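Local coordinates for protein ATP-dependent DNA helicase (Mycobacterium smegmatis, PDB 5V9X) that probably couples ATP hydrolysis to 3'-to-5' movement along a single-stranded DNA tracking strand, unwinding RNA:DNA hybrids, at residues K646-R651 and N664-L669. Sequence-based numbering, arbitrary orientation.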
# COMPACT_ATOMS: atom_id res chain seq x y z
N LYS A 646 -0.59 -37.92 5.29
CA LYS A 646 -0.61 -37.70 6.73
C LYS A 646 0.05 -36.38 7.09
O LYS A 646 -0.62 -35.45 7.55
CB LYS A 646 0.07 -38.86 7.46
CG LYS A 646 -0.47 -40.24 7.10
CD LYS A 646 -1.99 -40.27 7.12
CE LYS A 646 -2.56 -40.51 5.73
NZ LYS A 646 -4.03 -40.23 5.66
N ALA A 647 1.37 -36.28 6.88
CA ALA A 647 2.08 -35.03 7.14
C ALA A 647 1.45 -33.86 6.38
O ALA A 647 1.47 -32.72 6.86
CB ALA A 647 3.55 -35.17 6.76
N PHE A 648 0.90 -34.13 5.20
CA PHE A 648 0.19 -33.11 4.45
C PHE A 648 -1.01 -32.58 5.23
O PHE A 648 -1.19 -31.36 5.37
CB PHE A 648 -0.26 -33.68 3.10
CG PHE A 648 -0.72 -32.64 2.12
CD1 PHE A 648 0.15 -32.12 1.17
CD2 PHE A 648 -2.04 -32.19 2.14
CE1 PHE A 648 -0.28 -31.18 0.27
CE2 PHE A 648 -2.47 -31.24 1.23
CZ PHE A 648 -1.59 -30.73 0.30
N ASP A 649 -1.83 -33.49 5.76
CA ASP A 649 -3.02 -33.07 6.50
C ASP A 649 -2.64 -32.32 7.77
O ASP A 649 -3.28 -31.32 8.12
CB ASP A 649 -3.89 -34.28 6.82
CG ASP A 649 -4.56 -34.87 5.59
OD1 ASP A 649 -4.40 -34.29 4.50
OD2 ASP A 649 -5.23 -35.91 5.72
N LYS A 650 -1.62 -32.80 8.49
CA LYS A 650 -1.15 -32.08 9.67
C LYS A 650 -0.73 -30.66 9.31
O LYS A 650 -1.08 -29.70 10.01
CB LYS A 650 0.03 -32.82 10.31
CG LYS A 650 -0.11 -34.32 10.43
CD LYS A 650 1.25 -34.93 10.77
CE LYS A 650 1.33 -36.40 10.39
NZ LYS A 650 2.74 -36.80 10.11
N ARG A 651 0.02 -30.51 8.22
CA ARG A 651 0.53 -29.20 7.83
C ARG A 651 -0.61 -28.24 7.50
O ARG A 651 -0.56 -27.06 7.87
CB ARG A 651 1.46 -29.35 6.63
CG ARG A 651 2.13 -28.07 6.18
CD ARG A 651 3.32 -27.74 7.06
NE ARG A 651 4.41 -27.19 6.26
CZ ARG A 651 4.58 -25.90 6.00
NH1 ARG A 651 3.72 -25.01 6.48
NH2 ARG A 651 5.60 -25.50 5.26
N ASN A 664 -8.11 -29.84 -2.40
CA ASN A 664 -7.81 -29.10 -3.62
C ASN A 664 -6.33 -28.74 -3.72
O ASN A 664 -5.78 -28.70 -4.83
CB ASN A 664 -8.66 -27.84 -3.69
CG ASN A 664 -10.10 -28.14 -4.06
OD1 ASN A 664 -10.44 -28.22 -5.24
ND2 ASN A 664 -10.94 -28.30 -3.05
N LEU A 665 -5.68 -28.45 -2.59
CA LEU A 665 -4.24 -28.19 -2.63
C LEU A 665 -3.47 -29.45 -3.02
O LEU A 665 -2.57 -29.40 -3.86
CB LEU A 665 -3.76 -27.66 -1.28
CG LEU A 665 -2.25 -27.51 -1.16
CD1 LEU A 665 -1.74 -26.49 -2.17
CD2 LEU A 665 -1.84 -27.12 0.25
N HIS A 666 -3.81 -30.58 -2.39
CA HIS A 666 -3.16 -31.84 -2.72
C HIS A 666 -3.36 -32.19 -4.19
O HIS A 666 -2.40 -32.55 -4.89
CB HIS A 666 -3.70 -32.95 -1.82
CG HIS A 666 -2.93 -34.23 -1.92
ND1 HIS A 666 -3.00 -35.06 -3.02
CD2 HIS A 666 -2.07 -34.83 -1.06
CE1 HIS A 666 -2.21 -36.10 -2.84
NE2 HIS A 666 -1.64 -35.99 -1.65
N GLN A 667 -4.60 -32.09 -4.67
CA GLN A 667 -4.88 -32.40 -6.07
C GLN A 667 -4.14 -31.46 -7.00
O GLN A 667 -3.61 -31.88 -8.04
CB GLN A 667 -6.38 -32.34 -6.33
CG GLN A 667 -6.77 -32.81 -7.71
CD GLN A 667 -8.06 -32.18 -8.19
OE1 GLN A 667 -8.69 -31.39 -7.48
NE2 GLN A 667 -8.46 -32.53 -9.41
N LEU A 668 -4.09 -30.17 -6.65
CA LEU A 668 -3.39 -29.19 -7.48
C LEU A 668 -1.92 -29.56 -7.64
O LEU A 668 -1.39 -29.57 -8.75
CB LEU A 668 -3.53 -27.80 -6.88
CG LEU A 668 -2.70 -26.68 -7.50
CD1 LEU A 668 -3.12 -26.43 -8.94
CD2 LEU A 668 -2.83 -25.41 -6.68
N LEU A 669 -1.25 -29.86 -6.52
CA LEU A 669 0.17 -30.18 -6.59
C LEU A 669 0.41 -31.53 -7.25
O LEU A 669 1.39 -31.70 -7.99
CB LEU A 669 0.77 -30.14 -5.18
CG LEU A 669 0.65 -28.77 -4.51
CD1 LEU A 669 1.16 -28.82 -3.08
CD2 LEU A 669 1.40 -27.72 -5.31
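Phe648 reaches from helix 645-653 to His666, Leu665 and Leu669 on helix 661-676. In sequence the two helices flank strand 657-659, the outermost strand of the parallel sheet that also holds strands 256-262 and 292-296, the second RecA-like domain of the helicase. The axes of the short segments pass 11.5 Å apart with their directions at 129°, and the nearest CA pair, Phe648 and His666, is 8.0 Å apart; at such spacing one long aromatic side chain bridges the gap.

Followed outward, the CB of Phe648 points toward the other helix, and CG, anti to the backbone N (chi1 -167°), carries the ring on in that direction. CG and CD2 each lie 4.1 Å from CD2 of His666, which sits above the centre of the phenyl face; CD1 faces the same carbon, slightly farther away. CE2 meets CB of the same histidine at 3.7 Å. At the tip, CZ abuts the backbone of helix 661-676, 3.5 Å from the N of His666, and CZ also touches CG of Leu665 at 3.6 Å, which lies at the ring edge near its plane. CE1 has CD1 of Leu669 at 4.3 Å, also near that plane.

The two rings form a T-shaped pair with the imidazole as the edge partner: centroids are 5.0 Å apart and the planes meet at 73°. The phenyl group is thus bounded over one face by His666 and along its rim by leucines, consistent with its burial. Leu640 of helix 627-640 touches both Phe648 and Leu665, while Leu665 also packs on Leu436 and Ile437 of helix 433-448. At the phenyl rim, near the ring plane, lies OD1 of Asp649, whose salt bridge is to NE of Arg645.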